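Putative exported protein (Aeromonas hydrophila subsp. hydrophila, PDB 4PJ2) probably inhibits invertebrate-type (i-type) lysozymes in the bacterial periplasm and carries a bound magnesium ion. Local coordinates at residues L64-L69 against P75-V80; A94-P99 against D104-V109; V16-E21 against F44-F49. All blocks are in the same frame, centred on the assembly; numbering follows the deposited sequence. Where two conformers were deposited one is given.

Interaction 1. Residues L64-L69 against P75-V80; sequences LKLLDL and PELIVV. With MG (magnesium ion), chain G.
Asp68 and Glu76 meet at a magnesium ion that closes the end of the hairpin of strands 60-67 and 76-82. Asp68 binds it through OD1 alone, at 2.4 Å, whereas Glu76 chelates it with both carboxylate oxygens, OE1 and OE2 each lying 2.5 Å from the metal. The two carboxylate planes are turned 66° apart. Asn70, Asp72 and Gln74 complete the site. Ligands at every second residue, the fourth through its backbone O, recall the start of an EF-hand loop, here set between two strands. Glu76 OE1 has a second task: Leu69 N donates to it at 2.7 Å, nearly along the C-O axis, tying the loop's start to the carboxylate. A bend at chi2 (62°) turns the carboxylate so that both its oxygens point at the ion. Asp68 is steadied by Gly71 N on OD1 and Lys73 N on OD2.

Behind the site the strands pair antiparallel. Lys65 and Ile78 exchange two nearly straight bonds, Lys65 N to Ile78 O being 2.9 Å, and Leu67 and Glu76 form the next hydrogen-bonded pair. Tip to tip, Leu69 CD1 lies 3.8 Å from Ile78 CG1. On the other face Leu64 CD2 lies 3.9 Å from Val79 CG2, side chains alongside. That face packs on strand 6-10 through Leu64 and Leu66, while Leu67, Leu69 and Ile78 meet helix 118-123 and Leu77 pairs with Phe95 of strand 90-98.

Interaction 2. Residues A94-P99 against D104-V109; sequences AFTLNP and DSFNHV
The ring of Phe106 turns an edge to Ala94, whose CB lies near the ring plane, 3.9 Å from Phe106 CD2. Thr96 comes to the same phenylalanine from farther along its strand, the two side chains crossing at about a right angle with the methyl CG2 of Thr96 4.1 Å from Phe106 CD1. A first torsion that sets CG opposite the backbone N (chi1 172°) sends the Phe106 ring outward from the strand pair, past Ala94 and Thr96, to Leu69 of the metal-binding hairpin. Phe95 leaves its strand in another direction: its CD1 approaches Ser105 CA at 4.0 Å, and its ring packs on Val79, Tyr32 and Val34. The side chains of Thr96 and Asp104 lie obliquely to each other, and Thr96 OG1 comes 3.5 Å from Asp104 CB.

A classic beta bulge interrupts the hairpin of strands 90-98 and 102-112, with Phe106 and Asn107 both facing Ala94. Ala94 O takes a bond from Phe106 N at 2.6 Å and a weak one from Asn107 N, while Ala94 N donates almost straight to Asn107 O (172°). Regular pairing resumes at Thr96 and Asp104, with Thr96 N 2.7 Å from Asp104 O.

A water hydrogen-bonded to Thr96 OG1 at 2.6 Å donates to Ser105 O and so bridges the strands. At the bulge, then, one acceptor serves two donors unequally and a single water links a hydroxyl to a carbonyl, while Ala94 and Phe106 supply an apolar patch beside the metal loop.

Interaction 3. Residues V16-E21 against F44-F49; sequences VVTVSE and FPLDQF
Val16 opens strand 16-21 with both of its methyl groups set against the loop at Pro45 and Leu46. Val16 CG2 lies 4.0 Å from Pro45 CB, the two side chains meeting at a slant, and the valine CB is as near to the proline carbonyl oxygen. The other branch, CG1, is placed opposite the backbone N (chi1 173°) and meets Leu46 CD2 at 3.7 Å; here the side chains cross roughly at right angles. Val17 turns to the reverse side of the strand, where in the conformer given it packs on Val34 and Leu77.

The partner loop links strands 30-37 and 49-57, neighbours in the antiparallel four-stranded sheet to which 16-21 also belongs. A type I beta turn from Phe44 to Asp47, closed by a bond from Asp47 N to Phe44 O at 3.2 Å, puts Pro45 and Leu46 at its two central positions. The loop thereby folds over one face of the sheet near the start of strand 16-21.

Two residues beyond Val16, Thr18 points to the same face. Its methyl CG2 and Leu46 CD2 approach tip to tip at 3.8 Å, so a single leucine methyl touches both residues of the strand. Leu46 also rests on Gln8 of strand 6-10 and Tyr37 of strand 30-37.

Interactions 1 and 2 are the two outer strand pairs of one four-stranded antiparallel sheet. Both combine backbone pairing with apolar packing, but a metal closes the first while a bulge and a water mark the second; Leu69 CD1 on Ala94 CB ties the two together. All three contacts are partly buried, yet the centres of interactions 1 and 2 lie about 7 and 8 Å from the centre of the chain and that of interaction 3 about 12 Å. Interaction 3 joins a strand of the other sheet to a connecting loop and is wholly van der Waals in character. Its strand nevertheless reaches the interior: Val19 packs on Leu64 and Leu77, bringing the two sheets face to face.

Interaction 1. Residues L64-L69 against P75-V80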
ATOM      1  N   LEU A  64      -4.566  10.083  -7.506  1.00 19.53           N
ATOM      2  CA  LEU A  64      -5.373   9.852  -8.698  1.00 18.86           C
ATOM      3  C   LEU A  64      -4.727  10.657  -9.815  1.00 19.39           C
ATOM      4  O   LEU A  64      -4.322  11.805  -9.601  1.00 20.62           O
ATOM      5  CB  LEU A  64      -6.799  10.363  -8.507  1.00 18.52           C
ATOM      6  CG  LEU A  64      -7.519   9.819  -7.278  1.00 19.46           C
ATOM      7  CD1 LEU A  64      -8.935  10.378  -7.265  1.00 21.30           C
ATOM      8  CD2 LEU A  64      -7.548   8.293  -7.239  1.00 18.47           C
ATOM      9  N   LYS A  65      -4.660  10.064 -11.001  1.00 19.11           N
ATOM     10  CA  LYS A  65      -4.171  10.770 -12.181  1.00 20.26           C
ATOM     11  C   LYS A  65      -5.190  10.670 -13.301  1.00 20.87           C
ATOM     12  O   LYS A  65      -5.891   9.667 -13.431  1.00 20.66           O
ATOM     13  CB  LYS A  65      -2.848  10.174 -12.661  1.00 22.01           C
ATOM     14  CG  LYS A  65      -1.732  10.159 -11.641  1.00 25.34           C
ATOM     15  CD  LYS A  65      -0.517   9.436 -12.221  1.00 28.41           C
ATOM     16  CE  LYS A  65       0.663   9.450 -11.273  1.00 31.19           C
ATOM     17  NZ  LYS A  65       1.352  10.771 -11.243  1.00 32.50           N
ATOM     18  N   LEU A  66      -5.255  11.727 -14.108  1.00 20.52           N
ATOM     19  CA  LEU A  66      -6.081  11.758 -15.308  1.00 21.59           C
ATOM     20  C   LEU A  66      -5.162  11.976 -16.493  1.00 22.43           C
ATOM     21  O   LEU A  66      -4.589  13.063 -16.668  1.00 25.36           O
ATOM     22  CB  LEU A  66      -7.103  12.900 -15.262  1.00 22.76           C
ATOM     23  CG  LEU A  66      -8.231  12.755 -14.251  1.00 23.88           C
ATOM     24  CD1 LEU A  66      -9.105  14.002 -14.253  1.00 25.19           C
ATOM     25  CD2 LEU A  66      -9.050  11.515 -14.569  1.00 23.02           C
ATOM     26  N   LEU A  67      -4.996  10.940 -17.304  1.00 22.08           N
ATOM     27  CA  LEU A  67      -4.026  10.983 -18.396  1.00 22.63           C
ATOM     28  C   LEU A  67      -4.507  10.085 -19.515  1.00 22.87           C
ATOM     29  O   LEU A  67      -5.066   9.028 -19.256  1.00 22.83           O
ATOM     30  CB  LEU A  67      -2.660  10.502 -17.905  1.00 24.99           C
ATOM     31  CG  LEU A  67      -1.925  11.407 -16.911  1.00 28.14           C
ATOM     32  CD1 LEU A  67      -0.701  10.711 -16.341  1.00 29.23           C
ATOM     33  CD2 LEU A  67      -1.510  12.706 -17.573  1.00 29.92           C
ATOM     34  N   ASP A  68      -4.308  10.512 -20.757  1.00 23.97           N
ATOM     35  CA  ASP A  68      -4.687   9.702 -21.905  1.00 25.94           C
ATOM     36  C   ASP A  68      -3.680   8.580 -22.133  1.00 27.28           C
ATOM     37  O   ASP A  68      -2.548   8.830 -22.552  1.00 28.97           O
ATOM     38  CB  ASP A  68      -4.769  10.591 -23.146  1.00 27.44           C
ATOM     39  CG  ASP A  68      -5.193   9.831 -24.383  1.00 29.36           C
ATOM     40  OD1 ASP A  68      -5.668   8.687 -24.254  1.00 29.57           O
ATOM     41  OD2 ASP A  68      -5.057  10.388 -25.492  1.00 31.02           O
ATOM     42  N   LEU A  69      -4.096   7.343 -21.882  1.00 26.95           N
ATOM     43  CA  LEU A  69      -3.215   6.184 -21.989  1.00 28.39           C
ATOM     44  C   LEU A  69      -3.380   5.453 -23.310  1.00 31.12           C
ATOM     45  O   LEU A  69      -2.455   4.780 -23.758  1.00 31.65           O
ATOM     46  CB  LEU A  69      -3.504   5.198 -20.852  1.00 26.68           C
ATOM     47  CG  LEU A  69      -3.297   5.708 -19.433  1.00 25.97           C
ATOM     48  CD1 LEU A  69      -3.675   4.601 -18.459  1.00 26.07           C
ATOM     49  CD2 LEU A  69      -1.867   6.195 -19.209  1.00 27.44           C
ATOM     50  N   PRO A  75      -8.847  11.563 -21.141  1.00 24.27           N
ATOM     51  CA  PRO A  75      -8.070  10.932 -20.069  1.00 22.73           C
ATOM     52  C   PRO A  75      -8.711   9.676 -19.498  1.00 21.75           C
ATOM     53  O   PRO A  75      -9.935   9.617 -19.336  1.00 21.66           O
ATOM     54  CB  PRO A  75      -8.013  12.021 -18.996  1.00 22.70           C
ATOM     55  CG  PRO A  75      -9.258  12.811 -19.209  1.00 23.82           C
ATOM     56  CD  PRO A  75      -9.466  12.824 -20.702  1.00 24.78           C
ATOM     57  N   GLU A  76      -7.876   8.680 -19.234  1.00 20.84           N
ATOM     58  CA  GLU A  76      -8.219   7.549 -18.378  1.00 20.41           C
ATOM     59  C   GLU A  76      -7.986   7.964 -16.954  1.00 18.66           C
ATOM     60  O   GLU A  76      -7.234   8.899 -16.683  1.00 19.41           O
ATOM     61  CB  GLU A  76      -7.319   6.357 -18.703  1.00 21.14           C
ATOM     62  CG  GLU A  76      -7.787   5.547 -19.882  1.00 22.73           C
ATOM     63  CD  GLU A  76      -7.817   6.370 -21.168  1.00 24.19           C
ATOM     64  OE1 GLU A  76      -6.734   6.753 -21.675  1.00 24.82           O
ATOM     65  OE2 GLU A  76      -8.922   6.633 -21.685  1.00 25.61           O
ATOM     66  N   LEU A  77      -8.664   7.285 -16.029  1.00 17.84           N
ATOM     67  CA  LEU A  77      -8.393   7.466 -14.616  1.00 16.58           C
ATOM     68  C   LEU A  77      -7.406   6.430 -14.163  1.00 17.25           C
ATOM     69  O   LEU A  77      -7.580   5.248 -14.445  1.00 18.30           O
ATOM     70  CB  LEU A  77      -9.692   7.301 -13.826  1.00 16.61           C
ATOM     71  CG  LEU A  77      -9.548   7.258 -12.301  1.00 15.73           C
ATOM     72  CD1 LEU A  77      -9.091   8.572 -11.709  1.00 17.41           C
ATOM     73  CD2 LEU A  77     -10.864   6.812 -11.679  1.00 15.96           C
ATOM     74  N   ILE A  78      -6.385   6.881 -13.451  1.00 16.50           N
ATOM     75  CA  ILE A  78      -5.405   5.970 -12.859  1.00 16.60           C
ATOM     76  C   ILE A  78      -5.449   6.140 -11.359  1.00 15.36           C
ATOM     77  O   ILE A  78      -5.305   7.238 -10.849  1.00 17.09           O
ATOM     78  CB  ILE A  78      -3.974   6.206 -13.391  1.00 17.95           C
ATOM     79  CG1 ILE A  78      -3.965   6.072 -14.915  1.00 19.56           C
ATOM     80  CG2 ILE A  78      -3.015   5.197 -12.733  1.00 18.38           C
ATOM     81  CD1 ILE A  78      -4.041   7.389 -15.678  1.00 21.53           C
ATOM     82  N   VAL A  79      -5.694   5.037 -10.653  1.00 14.17           N
ATOM     83  CA  VAL A  79      -5.692   5.031  -9.197  1.00 13.57           C
ATOM     84  C   VAL A  79      -4.413   4.348  -8.738  1.00 14.02           C
ATOM     85  O   VAL A  79      -4.190   3.182  -9.056  1.00 14.69           O
ATOM     86  CB  VAL A  79      -6.925   4.306  -8.613  1.00 13.49           C
ATOM     87  CG1 VAL A  79      -6.893   4.338  -7.092  1.00 14.28           C
ATOM     88  CG2 VAL A  79      -8.214   4.945  -9.120  1.00 13.62           C
ATOM     89  N   VAL A  80      -3.566   5.089  -8.026  1.00 13.58           N
ATOM     90  CA  VAL A  80      -2.264   4.591  -7.587  1.00 14.34           C
ATOM     91  C   VAL A  80      -2.335   4.245  -6.116  1.00 14.04           C
ATOM     92  O   VAL A  80      -2.799   5.037  -5.318  1.00 15.03           O
ATOM     93  CB  VAL A  80      -1.143   5.628  -7.807  1.00 15.33           C
ATOM     94  CG1 VAL A  80       0.198   5.021  -7.399  1.00 16.20           C
ATOM     95  CG2 VAL A  80      -1.117   6.091  -9.252  1.00 16.51           C
TER
HETATM   96 MG    MG G 203      -7.855   8.014 -23.478  1.00 28.81          MG

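Interaction 2. Residues A94-P99 against D104-V109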
ATOM      1  N   ALA A  94      -5.975   1.313 -14.107  1.00 17.64           N
ATOM      2  CA  ALA A  94      -6.441   2.327 -15.046  1.00 18.43           C
ATOM      3  C   ALA A  94      -7.865   1.997 -15.494  1.00 18.45           C
ATOM      4  O   ALA A  94      -8.195   0.827 -15.705  1.00 17.91           O
ATOM      5  CB  ALA A  94      -5.510   2.421 -16.255  1.00 19.50           C
ATOM      6  N   PHE A  95      -8.666   3.043 -15.673  1.00 17.32           N
ATOM      7  CA  PHE A  95     -10.060   2.929 -16.083  1.00 17.06           C
ATOM      8  C   PHE A  95     -10.355   3.839 -17.257  1.00 17.62           C
ATOM      9  O   PHE A  95      -9.909   4.986 -17.286  1.00 20.07           O
ATOM     10  CB  PHE A  95     -11.018   3.341 -14.952  1.00 16.36           C
ATOM     11  CG  PHE A  95     -10.861   2.557 -13.691  1.00 14.96           C
ATOM     12  CD1 PHE A  95     -11.744   1.541 -13.368  1.00 16.98           C
ATOM     13  CD2 PHE A  95      -9.855   2.863 -12.804  1.00 15.59           C
ATOM     14  CE1 PHE A  95     -11.592   0.835 -12.199  1.00 17.95           C
ATOM     15  CE2 PHE A  95      -9.686   2.143 -11.636  1.00 15.61           C
ATOM     16  CZ  PHE A  95     -10.559   1.137 -11.335  1.00 17.20           C
ATOM     17  N   THR A  96     -11.124   3.326 -18.201  1.00 20.10           N
ATOM     18  CA  THR A  96     -11.745   4.184 -19.203  1.00 21.13           C
ATOM     19  C   THR A  96     -13.083   4.645 -18.663  1.00 22.43           C
ATOM     20  O   THR A  96     -13.743   3.902 -17.921  1.00 23.01           O
ATOM     21  CB  THR A  96     -11.945   3.484 -20.550  1.00 22.91           C
ATOM     22  OG1 THR A  96     -12.577   2.221 -20.352  1.00 22.58           O
ATOM     23  CG2 THR A  96     -10.617   3.272 -21.226  1.00 23.32           C
ATOM     24  N   LEU A  97     -13.440   5.886 -19.015  1.00 22.73           N
ATOM     25  CA  LEU A  97     -14.676   6.545 -18.586  1.00 22.62           C
ATOM     26  C   LEU A  97     -15.093   7.649 -19.580  1.00 23.26           C
ATOM     27  O   LEU A  97     -14.386   8.652 -19.770  1.00 24.52           O
ATOM     28  CB  LEU A  97     -14.554   7.164 -17.202  1.00 23.95           C
ATOM     29  CG  LEU A  97     -13.225   7.131 -16.470  1.00 25.37           C
ATOM     30  CD1 LEU A  97     -12.205   8.032 -17.131  1.00 24.47           C
ATOM     31  CD2 LEU A  97     -13.443   7.574 -15.068  1.00 26.42           C
ATOM     32  N   ASN A  98     -16.257   7.487 -20.191  1.00 23.22           N
ATOM     33  CA  ASN A  98     -16.764   8.483 -21.126  1.00 23.72           C
ATOM     34  C   ASN A  98     -18.284   8.359 -21.276  1.00 23.53           C
ATOM     35  O   ASN A  98     -18.889   7.367 -20.854  1.00 22.80           O
ATOM     36  CB  ASN A  98     -16.055   8.358 -22.483  1.00 26.10           C
ATOM     37  CG  ASN A  98     -16.161   6.972 -23.065  1.00 27.89           C
ATOM     38  OD1 ASN A  98     -17.250   6.534 -23.454  1.00 28.93           O
ATOM     39  ND2 ASN A  98     -15.033   6.269 -23.137  1.00 28.95           N
ATOM     40  N   PRO A  99     -18.915   9.376 -21.862  1.00 24.44           N
ATOM     41  CA  PRO A  99     -20.375   9.327 -21.982  1.00 25.47           C
ATOM     42  C   PRO A  99     -20.881   8.172 -22.852  1.00 27.79           C
ATOM     43  O   PRO A  99     -21.951   7.630 -22.575  1.00 28.28           O
ATOM     44  CB  PRO A  99     -20.708  10.672 -22.638  1.00 25.59           C
ATOM     45  CG  PRO A  99     -19.578  11.560 -22.293  1.00 25.39           C
ATOM     46  CD  PRO A  99     -18.368  10.682 -22.262  1.00 25.11           C
ATOM     47  N   ASP A 104     -15.057   1.471 -17.391  1.00 25.12           N
ATOM     48  CA  ASP A 104     -14.489   0.125 -17.538  1.00 26.35           C
ATOM     49  C   ASP A 104     -13.007   0.115 -17.148  1.00 27.22           C
ATOM     50  O   ASP A 104     -12.315   1.105 -17.325  1.00 27.40           O
ATOM     51  CB  ASP A 104     -14.561  -0.332 -19.017  1.00 30.04           C
ATOM     52  CG  ASP A 104     -15.992  -0.371 -19.588  1.00 33.52           C
ATOM     53  OD1 ASP A 104     -16.689  -1.397 -19.417  1.00 34.69           O
ATOM     54  OD2 ASP A 104     -16.402   0.607 -20.265  1.00 34.37           O
ATOM     55  N   SER A 105     -12.512  -1.002 -16.633  0.62 26.79           N
ATOM     56  CA  SER A 105     -11.095  -1.079 -16.321  0.62 27.52           C
ATOM     57  C   SER A 105     -10.327  -1.191 -17.631  0.62 26.81           C
ATOM     58  O   SER A 105     -10.856  -1.662 -18.643  0.62 26.93           O
ATOM     59  CB  SER A 105     -10.789  -2.234 -15.362  0.62 26.47           C
ATOM     60  OG  SER A 105      -9.887  -3.170 -15.928  0.62 25.88           O
ATOM     61  N   PHE A 106      -9.084  -0.729 -17.609  1.00 26.76           N
ATOM     62  CA  PHE A 106      -8.248  -0.676 -18.803  1.00 26.50           C
ATOM     63  C   PHE A 106      -6.935  -1.449 -18.595  1.00 26.67           C
ATOM     64  O   PHE A 106      -6.482  -2.082 -19.541  1.00 27.99           O
ATOM     65  CB  PHE A 106      -8.021   0.790 -19.213  1.00 25.11           C
ATOM     66  CG  PHE A 106      -7.026   0.967 -20.320  1.00 28.31           C
ATOM     67  CD1 PHE A 106      -7.401   0.784 -21.641  1.00 29.68           C
ATOM     68  CD2 PHE A 106      -5.725   1.336 -20.042  1.00 29.50           C
ATOM     69  CE1 PHE A 106      -6.487   0.958 -22.674  1.00 31.17           C
ATOM     70  CE2 PHE A 106      -4.805   1.513 -21.062  1.00 30.93           C
ATOM     71  CZ  PHE A 106      -5.186   1.323 -22.382  1.00 31.39           C
ATOM     72  N   ASN A 107      -6.365  -1.456 -17.376  1.00 25.45           N
ATOM     73  CA  ASN A 107      -5.117  -2.198 -17.083  1.00 24.33           C
ATOM     74  C   ASN A 107      -4.797  -2.197 -15.570  1.00 22.61           C
ATOM     75  O   ASN A 107      -5.408  -1.442 -14.825  1.00 22.20           O
ATOM     76  CB  ASN A 107      -3.974  -1.571 -17.888  1.00 24.01           C
ATOM     77  CG  ASN A 107      -2.762  -2.480 -18.035  1.00 24.48           C
ATOM     78  OD1 ASN A 107      -2.782  -3.663 -17.690  1.00 25.73           O
ATOM     79  ND2 ASN A 107      -1.698  -1.917 -18.577  1.00 25.84           N
ATOM     80  N   HIS A 108      -3.861  -3.053 -15.145  1.00 21.52           N
ATOM     81  CA  HIS A 108      -3.381  -3.140 -13.756  1.00 20.80           C
ATOM     82  C   HIS A 108      -1.874  -3.405 -13.734  1.00 20.81           C
ATOM     83  O   HIS A 108      -1.383  -4.187 -14.534  1.00 21.93           O
ATOM     84  CB  HIS A 108      -4.122  -4.271 -13.016  1.00 21.24           C
ATOM     85  CG  HIS A 108      -3.590  -4.578 -11.647  1.00 20.40           C
ATOM     86  ND1 HIS A 108      -3.978  -3.888 -10.519  1.00 20.90           N
ATOM     87  CD2 HIS A 108      -2.729  -5.534 -11.223  1.00 21.26           C
ATOM     88  CE1 HIS A 108      -3.368  -4.397  -9.461  1.00 20.58           C
ATOM     89  NE2 HIS A 108      -2.600  -5.394  -9.862  1.00 20.84           N
ATOM     90  N   VAL A 109      -1.155  -2.762 -12.817  1.00 19.68           N
ATOM     91  CA  VAL A 109       0.253  -3.077 -12.561  1.00 19.72           C
ATOM     92  C   VAL A 109       0.451  -3.149 -11.060  1.00 19.01           C
ATOM     93  O   VAL A 109      -0.327  -2.573 -10.306  1.00 17.84           O
ATOM     94  CB  VAL A 109       1.208  -2.022 -13.172  1.00 20.65           C
ATOM     95  CG1 VAL A 109       1.094  -2.036 -14.690  1.00 22.32           C
ATOM     96  CG2 VAL A 109       0.946  -0.634 -12.606  1.00 20.57           C
TER
HETATM   97  O   HOH W   1     -11.544  -0.046 -21.136  1.00 32.41           O

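Interaction 3. Residues V16-E21 against F44-F49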
ATOM      1  N   VAL A  16     -18.365  13.110 -13.927  1.00 12.89           N
ATOM      2  CA  VAL A  16     -17.736  13.271 -12.634  1.00 12.45           C
ATOM      3  C   VAL A  16     -17.464  11.890 -12.065  1.00 11.79           C
ATOM      4  O   VAL A  16     -18.287  10.983 -12.191  1.00 11.97           O
ATOM      5  CB  VAL A  16     -18.639  14.073 -11.689  1.00 14.43           C
ATOM      6  CG1 VAL A  16     -18.086  14.105 -10.274  1.00 15.69           C
ATOM      7  CG2 VAL A  16     -18.843  15.465 -12.249  1.00 14.02           C
ATOM      8  N   VAL A  17     -16.309  11.730 -11.437  0.77 12.40           N
ATOM      9  CA  VAL A  17     -15.939  10.459 -10.834  0.77 12.34           C
ATOM     10  C   VAL A  17     -15.600  10.691  -9.367  0.77 12.50           C
ATOM     11  O   VAL A  17     -15.019  11.706  -9.005  0.77 13.57           O
ATOM     12  CB  VAL A  17     -14.785   9.772 -11.650  0.77 14.64           C
ATOM     13  CG1 VAL A  17     -13.467  10.510 -11.506  0.77 14.81           C
ATOM     14  CG2 VAL A  17     -14.591   8.362 -11.239  0.77 16.10           C
ATOM     15  N   THR A  18     -15.963   9.737  -8.515  1.00 11.72           N
ATOM     16  CA  THR A  18     -15.466   9.704  -7.158  1.00 11.49           C
ATOM     17  C   THR A  18     -14.713   8.403  -6.928  1.00 11.18           C
ATOM     18  O   THR A  18     -14.991   7.384  -7.551  1.00 11.16           O
ATOM     19  CB  THR A  18     -16.562   9.852  -6.108  1.00 12.33           C
ATOM     20  OG1 THR A  18     -17.387   8.692  -6.142  1.00 11.90           O
ATOM     21  CG2 THR A  18     -17.398  11.097  -6.338  1.00 12.71           C
ATOM     22  N   VAL A  19     -13.749   8.473  -6.024  1.00 10.85           N
ATOM     23  CA  VAL A  19     -12.940   7.318  -5.652  1.00 10.92           C
ATOM     24  C   VAL A  19     -12.889   7.289  -4.141  1.00 10.72           C
ATOM     25  O   VAL A  19     -12.556   8.290  -3.514  1.00 12.31           O
ATOM     26  CB  VAL A  19     -11.516   7.397  -6.235  1.00 11.99           C
ATOM     27  CG1 VAL A  19     -10.712   6.164  -5.817  1.00 12.73           C
ATOM     28  CG2 VAL A  19     -11.583   7.518  -7.745  1.00 12.27           C
ATOM     29  N   SER A  20     -13.208   6.128  -3.569  1.00 11.00           N
ATOM     30  CA  SER A  20     -13.303   5.964  -2.118  1.00 11.88           C
ATOM     31  C   SER A  20     -12.684   4.659  -1.678  1.00 12.38           C
ATOM     32  O   SER A  20     -12.865   3.643  -2.330  1.00 12.63           O
ATOM     33  CB  SER A  20     -14.771   5.844  -1.704  1.00 13.79           C
ATOM     34  OG  SER A  20     -15.488   7.017  -1.927  1.00 16.17           O
ATOM     35  N   GLU A  21     -11.993   4.662  -0.540  1.00 12.59           N
ATOM     36  CA  GLU A  21     -11.630   3.401   0.107  1.00 13.36           C
ATOM     37  C   GLU A  21     -12.838   2.808   0.816  1.00 13.19           C
ATOM     38  O   GLU A  21     -13.734   3.514   1.256  1.00 14.93           O
ATOM     39  CB  GLU A  21     -10.477   3.634   1.086  1.00 15.15           C
ATOM     40  CG  GLU A  21      -9.146   3.809   0.344  1.00 16.47           C
ATOM     41  CD  GLU A  21      -7.972   4.156   1.234  1.00 20.37           C
ATOM     42  OE1 GLU A  21      -8.198   4.532   2.395  1.00 24.38           O
ATOM     43  OE2 GLU A  21      -6.811   4.067   0.769  1.00 21.18           O
ATOM     44  N   PHE A  44     -25.311  20.142  -8.826  1.00 14.33           N
ATOM     45  CA  PHE A  44     -25.460  18.897  -8.061  1.00 14.85           C
ATOM     46  C   PHE A  44     -24.801  17.774  -8.856  1.00 14.00           C
ATOM     47  O   PHE A  44     -25.473  16.933  -9.448  1.00 13.84           O
ATOM     48  CB  PHE A  44     -26.937  18.590  -7.810  1.00 15.32           C
ATOM     49  CG  PHE A  44     -27.617  19.584  -6.913  1.00 16.78           C
ATOM     50  CD1 PHE A  44     -27.341  19.618  -5.552  1.00 19.04           C
ATOM     51  CD2 PHE A  44     -28.538  20.478  -7.426  1.00 17.90           C
ATOM     52  CE1 PHE A  44     -27.984  20.508  -4.717  1.00 20.57           C
ATOM     53  CE2 PHE A  44     -29.181  21.378  -6.591  1.00 19.52           C
ATOM     54  CZ  PHE A  44     -28.897  21.393  -5.239  1.00 20.97           C
ATOM     55  N   PRO A  45     -23.468  17.741  -8.860  1.00 14.65           N
ATOM     56  CA  PRO A  45     -22.734  16.889  -9.794  1.00 14.74           C
ATOM     57  C   PRO A  45     -22.775  15.405  -9.482  1.00 12.82           C
ATOM     58  O   PRO A  45     -22.392  14.650 -10.367  1.00 13.30           O
ATOM     59  CB  PRO A  45     -21.310  17.426  -9.709  1.00 17.35           C
ATOM     60  CG  PRO A  45     -21.231  18.021  -8.397  1.00 18.06           C
ATOM     61  CD  PRO A  45     -22.569  18.628  -8.119  1.00 17.21           C
ATOM     62  N   LEU A  46     -23.252  15.007  -8.294  1.00 13.54           N
ATOM     63  CA  LEU A  46     -23.374  13.586  -7.960  1.00 14.04           C
ATOM     64  C   LEU A  46     -24.809  13.094  -8.010  1.00 13.97           C
ATOM     65  O   LEU A  46     -25.114  12.038  -7.464  1.00 15.19           O
ATOM     66  CB  LEU A  46     -22.755  13.287  -6.590  1.00 15.21           C
ATOM     67  CG  LEU A  46     -21.280  13.686  -6.437  1.00 15.51           C
ATOM     68  CD1 LEU A  46     -20.775  13.256  -5.083  1.00 16.50           C
ATOM     69  CD2 LEU A  46     -20.391  13.133  -7.524  1.00 14.48           C
ATOM     70  N   ASP A  47     -25.675  13.824  -8.702  1.00 13.00           N
ATOM     71  CA  ASP A  47     -27.093  13.460  -8.710  1.00 13.21           C
ATOM     72  C   ASP A  47     -27.455  12.410  -9.739  1.00 13.42           C
ATOM     73  O   ASP A  47     -28.547  11.867  -9.634  1.00 16.02           O
ATOM     74  CB  ASP A  47     -27.966  14.687  -8.968  1.00 13.74           C
ATOM     75  CG  ASP A  47     -28.241  15.492  -7.724  1.00 14.38           C
ATOM     76  OD1 ASP A  47     -27.560  15.306  -6.699  1.00 15.02           O
ATOM     77  OD2 ASP A  47     -29.177  16.321  -7.771  1.00 14.38           O
ATOM     78  N   GLN A  48     -26.598  12.101 -10.711  1.00 13.26           N
ATOM     79  CA  GLN A  48     -26.954  11.178 -11.777  0.64 12.33           C
ATOM     80  C   GLN A  48     -25.914  10.070 -11.921  1.00 12.00           C
ATOM     81  O   GLN A  48     -25.023  10.117 -12.787  1.00 11.80           O
ATOM     82  CB  GLN A  48     -27.150  11.950 -13.068  0.64 13.82           C
ATOM     83  CG  GLN A  48     -27.894  11.207 -14.125  0.64 15.96           C
ATOM     84  CD  GLN A  48     -28.518  12.136 -15.146  0.64 18.30           C
ATOM     85  OE1 GLN A  48     -27.816  12.736 -15.966  0.64 18.96           O
ATOM     86  NE2 GLN A  48     -29.841  12.257 -15.110  0.64 20.21           N
ATOM     87  N   PHE A  49     -26.020   9.086 -11.066  1.00 11.78           N
ATOM     88  CA  PHE A  49     -25.138   7.953 -11.079  1.00 11.72           C
ATOM     89  C   PHE A  49     -25.269   7.164 -12.358  1.00 11.77           C
ATOM     90  O   PHE A  49     -26.371   6.906 -12.818  1.00 12.65           O
ATOM     91  CB  PHE A  49     -25.466   7.066  -9.863  1.00 11.76           C
ATOM     92  CG  PHE A  49     -24.704   5.771  -9.840  1.00 11.26           C
ATOM     93  CD1 PHE A  49     -23.372   5.729  -9.486  1.00 11.42           C
ATOM     94  CD2 PHE A  49     -25.335   4.593 -10.188  1.00 11.90           C
ATOM     95  CE1 PHE A  49     -22.702   4.535  -9.473  1.00 11.35           C
ATOM     96  CE2 PHE A  49     -24.662   3.393 -10.163  1.00 12.42           C
ATOM     97  CZ  PHE A  49     -23.341   3.377  -9.803  1.00 11.28           C
TER